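Local coordinates for acyl-[acyl-carrier-protein]--UDP-N-acetylglucosamine O-acyltransferase (Acinetobacter baumannii, PDB 4E6U) that probably catalyses transfer of an acyl chain from acyl carrier protein to UDP-N-acetylglucosamine, an early step of lipopolysaccharide synthesis, at residues A[9-20]-A[26-37]. Numbering follows the deposited sequence.
Sequences LIHSTAIIDPSA and VQIGPYCIIGPQ
Ile-15 and Ile-16 pair in parallel with Ile-33 and Ile-34, and three backbone bonds define the register: Ile-15 N to Cys-32 O, Ile-34 N to Ile-15 O at 2.8 Å and an almost straight 178° at the hydrogen, and Asp-17 N to Ile-34 O. A coil side away, Ile-28 N to Leu-9 O and His-11 N to Ile-28 O repeat the pattern around a single bridge.

At two corners of the coil a side-chain hydroxyl takes over as acceptor. Thr-13 OG1 receives Tyr-31 N at 2.9 Å along a bent line, and shares a 2.8 Å hydrogen bond with His-11 ND1, which also accepts from Thr-13 N. The oxygen sits between the backbone N and carbonyl carbon of its own residue (chi1 61°), which also sets it over one face of the Tyr-31 ring, offset toward the rim. Pro-30 CG lies 3.8 Å from the centroid of the His-11 ring, 13° off its normal, a CH-pi contact. At the next corner Ser-19 OG accepts Gln-37 N at 2.9 Å and donates to Asp-17 OD2 at 2.7 Å. Ser-19 N reaches that same carboxylate oxygen from the opposite face of its plane, closing an Asx turn; two donors thus grip OD2. Gly-35 O, by contrast, is buried without a partner.

Inside the coil, Ile-16 CD1 meets Ile-28 CD1 tip to tip at 4.1 Å, while Ile-16 and Ile-34 run side by side and Ala-20 CB rests on Ile-34 CG2. Tyr-31 OH is hydrogen-bonded to Thr-13 O of a neighbouring subunit, carrying this corner into the trimer. Equivalent residues stacked 18 positions apart, with turns at the corners, are the hallmark of the hexapeptide-repeat left-handed parallel beta-helix, here its N-terminal coils.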
loop_
_atom_site.group_PDB
_atom_site.type_symbol
_atom_site.label_atom_id
_atom_site.label_comp_id
_atom_site.label_asym_id
_atom_site.label_seq_id
_atom_site.Cartn_x
_atom_site.Cartn_y
_atom_site.Cartn_z
ATOM N N LEU A 9 -8.802 30.119 12.482
ATOM C CA LEU A 9 -9.193 28.730 12.275
ATOM C C LEU A 9 -8.971 28.274 10.840
ATOM O O LEU A 9 -8.751 27.086 10.627
ATOM C CB LEU A 9 -10.655 28.519 12.656
ATOM C CG LEU A 9 -11.079 28.699 14.125
ATOM C CD1 LEU A 9 -12.487 28.155 14.324
ATOM C CD2 LEU A 9 -10.118 28.015 15.060
ATOM N N ILE A 10 -9.032 29.199 9.882
ATOM C CA ILE A 10 -8.786 28.883 8.467
ATOM C C ILE A 10 -7.528 29.612 8.051
ATOM O O ILE A 10 -7.473 30.846 8.078
ATOM C CB ILE A 10 -9.996 29.250 7.567
ATOM C CG1 ILE A 10 -11.195 28.381 7.960
ATOM C CG2 ILE A 10 -9.662 29.117 6.069
ATOM C CD1 ILE A 10 -12.468 28.659 7.197
ATOM N N HIS A 11 -6.495 28.860 7.694
ATOM C CA HIS A 11 -5.220 29.455 7.333
ATOM C C HIS A 11 -5.346 30.257 6.035
ATOM O O HIS A 11 -6.082 29.866 5.115
ATOM C CB HIS A 11 -4.151 28.387 7.193
ATOM C CG HIS A 11 -2.779 28.962 7.247
ATOM N ND1 HIS A 11 -2.088 29.341 6.120
ATOM C CD2 HIS A 11 -1.991 29.279 8.304
ATOM C CE1 HIS A 11 -0.922 29.863 6.479
ATOM N NE2 HIS A 11 -0.841 29.824 7.796
ATOM N N SER A 12 -4.630 31.379 5.964
ATOM C CA SER A 12 -4.729 32.272 4.810
ATOM C C SER A 12 -4.258 31.658 3.497
ATOM O O SER A 12 -4.599 32.170 2.434
ATOM C CB SER A 12 -3.947 33.561 5.056
ATOM O OG SER A 12 -2.575 33.257 5.208
ATOM N N THR A 13 -3.510 30.551 3.570
ATOM C CA THR A 13 -3.006 29.890 2.354
ATOM C C THR A 13 -3.965 28.787 1.863
ATOM O O THR A 13 -3.733 28.153 0.822
ATOM C CB THR A 13 -1.637 29.255 2.578
ATOM O OG1 THR A 13 -1.735 28.258 3.593
ATOM C CG2 THR A 13 -0.585 30.318 2.927
ATOM N N ALA A 14 -5.032 28.520 2.606
ATOM C CA ALA A 14 -6.058 27.645 2.045
ATOM C C ALA A 14 -6.673 28.352 0.835
ATOM O O ALA A 14 -6.749 29.607 0.781
ATOM C CB ALA A 14 -7.122 27.346 3.067
ATOM N N ILE A 15 -7.110 27.581 -0.149
ATOM C CA ILE A 15 -7.793 28.140 -1.316
ATOM C C ILE A 15 -9.165 27.522 -1.361
ATOM O O ILE A 15 -9.297 26.302 -1.492
ATOM C CB ILE A 15 -7.016 27.876 -2.613
ATOM C CG1 ILE A 15 -5.622 28.493 -2.509
ATOM C CG2 ILE A 15 -7.773 28.495 -3.815
ATOM C CD1 ILE A 15 -4.689 28.152 -3.687
ATOM N N ILE A 16 -10.187 28.366 -1.252
ATOM C CA ILE A 16 -11.563 27.922 -1.042
ATOM C C ILE A 16 -12.448 28.423 -2.165
ATOM O O ILE A 16 -12.602 29.647 -2.335
ATOM C CB ILE A 16 -12.096 28.390 0.345
ATOM C CG1 ILE A 16 -11.188 27.857 1.462
ATOM C CG2 ILE A 16 -13.563 27.958 0.515
ATOM C CD1 ILE A 16 -11.505 28.376 2.868
ATOM N N ASP A 17 -13.032 27.512 -2.932
ATOM C CA ASP A 17 -13.888 27.903 -4.045
ATOM C C ASP A 17 -15.049 28.783 -3.555
ATOM O O ASP A 17 -15.629 28.516 -2.509
ATOM C CB ASP A 17 -14.450 26.669 -4.739
ATOM C CG ASP A 17 -15.044 26.993 -6.088
ATOM O OD1 ASP A 17 -14.293 26.942 -7.070
ATOM O OD2 ASP A 17 -16.266 27.302 -6.178
ATOM N N PRO A 18 -15.378 29.855 -4.303
ATOM C CA PRO A 18 -16.500 30.720 -3.898
ATOM C C PRO A 18 -17.816 29.979 -3.704
ATOM O O PRO A 18 -18.648 30.447 -2.928
ATOM C CB PRO A 18 -16.597 31.723 -5.055
ATOM C CG PRO A 18 -15.164 31.817 -5.582
ATOM C CD PRO A 18 -14.679 30.375 -5.498
ATOM N N SER A 19 -18.006 28.827 -4.350
ATOM C CA SER A 19 -19.251 28.060 -4.167
ATOM C C SER A 19 -19.232 27.128 -2.968
ATOM O O SER A 19 -20.241 26.483 -2.675
ATOM C CB SER A 19 -19.587 27.253 -5.412
ATOM O OG SER A 19 -18.648 26.187 -5.559
ATOM N N ALA A 20 -18.104 27.038 -2.268
ATOM C CA ALA A 20 -18.056 26.243 -1.053
ATOM C C ALA A 20 -18.844 26.909 0.073
ATOM O O ALA A 20 -19.028 28.140 0.083
ATOM C CB ALA A 20 -16.588 25.995 -0.637
ATOM N N VAL A 26 -15.210 25.547 11.857
ATOM C CA VAL A 26 -14.407 24.691 10.971
ATOM C C VAL A 26 -12.968 25.178 10.968
ATOM O O VAL A 26 -12.708 26.381 10.896
ATOM C CB VAL A 26 -14.995 24.677 9.565
ATOM C CG1 VAL A 26 -14.010 24.045 8.548
ATOM C CG2 VAL A 26 -16.304 23.881 9.573
ATOM N N GLN A 27 -12.045 24.232 11.052
ATOM C CA GLN A 27 -10.615 24.511 10.967
ATOM C C GLN A 27 -10.102 23.969 9.655
ATOM O O GLN A 27 -10.432 22.843 9.281
ATOM C CB GLN A 27 -9.866 23.860 12.108
ATOM C CG GLN A 27 -10.223 24.415 13.469
ATOM C CD GLN A 27 -9.634 23.555 14.565
ATOM O OE1 GLN A 27 -10.319 22.706 15.154
ATOM N NE2 GLN A 27 -8.350 23.711 14.793
ATOM N N ILE A 28 -9.299 24.767 8.972
ATOM C CA ILE A 28 -8.677 24.361 7.719
ATOM C C ILE A 28 -7.241 24.838 7.775
ATOM O O ILE A 28 -7.000 26.034 7.913
ATOM C CB ILE A 28 -9.402 24.952 6.485
ATOM C CG1 ILE A 28 -10.869 24.501 6.437
ATOM C CG2 ILE A 28 -8.663 24.587 5.170
ATOM C CD1 ILE A 28 -11.708 25.114 5.319
ATOM N N GLY A 29 -6.297 23.911 7.662
ATOM C CA GLY A 29 -4.895 24.269 7.789
ATOM C C GLY A 29 -4.250 24.803 6.523
ATOM O O GLY A 29 -4.883 24.948 5.471
ATOM N N PRO A 30 -2.949 25.094 6.619
ATOM C CA PRO A 30 -2.256 25.668 5.486
ATOM C C PRO A 30 -2.278 24.794 4.230
ATOM O O PRO A 30 -2.234 23.561 4.317
ATOM C CB PRO A 30 -0.808 25.794 5.975
ATOM C CG PRO A 30 -0.866 25.764 7.455
ATOM C CD PRO A 30 -2.108 25.003 7.825
ATOM N N TYR A 31 -2.385 25.446 3.080
ATOM C CA TYR A 31 -2.188 24.801 1.789
ATOM C C TYR A 31 -3.248 23.768 1.466
ATOM O O TYR A 31 -3.000 22.866 0.691
ATOM C CB TYR A 31 -0.742 24.240 1.662
ATOM C CG TYR A 31 0.315 25.262 2.016
ATOM C CD1 TYR A 31 1.276 25.034 3.011
ATOM C CD2 TYR A 31 0.331 26.490 1.372
ATOM C CE1 TYR A 31 2.240 26.016 3.310
ATOM C CE2 TYR A 31 1.258 27.467 1.680
ATOM C CZ TYR A 31 2.196 27.231 2.650
ATOM O OH TYR A 31 3.097 28.252 2.900
ATOM N N CYS A 32 -4.419 23.884 2.085
ATOM C CA CYS A 32 -5.580 23.081 1.682
ATOM C C CYS A 32 -6.261 23.658 0.461
ATOM O O CYS A 32 -6.257 24.877 0.244
ATOM C CB CYS A 32 -6.622 23.015 2.807
ATOM S SG CYS A 32 -6.122 21.991 4.213
ATOM N N ILE A 33 -6.887 22.777 -0.301
ATOM C CA ILE A 33 -7.674 23.170 -1.451
ATOM C C ILE A 33 -9.078 22.674 -1.238
ATOM O O ILE A 33 -9.286 21.475 -1.013
ATOM C CB ILE A 33 -7.111 22.534 -2.755
ATOM C CG1 ILE A 33 -5.619 22.862 -2.965
ATOM C CG2 ILE A 33 -7.998 22.872 -3.965
ATOM C CD1 ILE A 33 -5.324 24.355 -3.017
ATOM N N ILE A 34 -10.035 23.587 -1.270
ATOM C CA ILE A 34 -11.443 23.236 -1.172
ATOM C C ILE A 34 -12.110 23.577 -2.493
ATOM O O ILE A 34 -12.185 24.755 -2.878
ATOM C CB ILE A 34 -12.146 24.009 -0.021
ATOM C CG1 ILE A 34 -11.397 23.879 1.310
ATOM C CG2 ILE A 34 -13.621 23.573 0.091
ATOM C CD1 ILE A 34 -11.228 22.440 1.801
ATOM N N GLY A 35 -12.564 22.562 -3.214
ATOM C CA GLY A 35 -13.105 22.774 -4.529
ATOM C C GLY A 35 -14.563 23.214 -4.540
ATOM O O GLY A 35 -15.186 23.462 -3.500
ATOM N N PRO A 36 -15.119 23.294 -5.745
ATOM C CA PRO A 36 -16.493 23.769 -5.891
ATOM C C PRO A 36 -17.518 22.805 -5.318
ATOM O O PRO A 36 -17.310 21.581 -5.286
ATOM C CB PRO A 36 -16.653 23.891 -7.405
ATOM C CG PRO A 36 -15.737 22.873 -7.961
ATOM C CD PRO A 36 -14.533 22.938 -7.045
ATOM N N GLN A 37 -18.645 23.361 -4.870
ATOM C CA GLN A 37 -19.765 22.545 -4.379
ATOM C C GLN A 37 -19.368 21.644 -3.212
ATOM O O GLN A 37 -19.866 20.515 -3.071
ATOM C CB GLN A 37 -20.390 21.720 -5.518
ATOM C CG GLN A 37 -20.870 22.568 -6.695
ATOM C CD GLN A 37 -21.921 23.570 -6.285
ATOM O OE1 GLN A 37 -22.838 23.249 -5.527
ATOM N NE2 GLN A 37 -21.799 24.797 -6.791
HETATM O O HOH W 1 -19.694 25.633 -8.758
#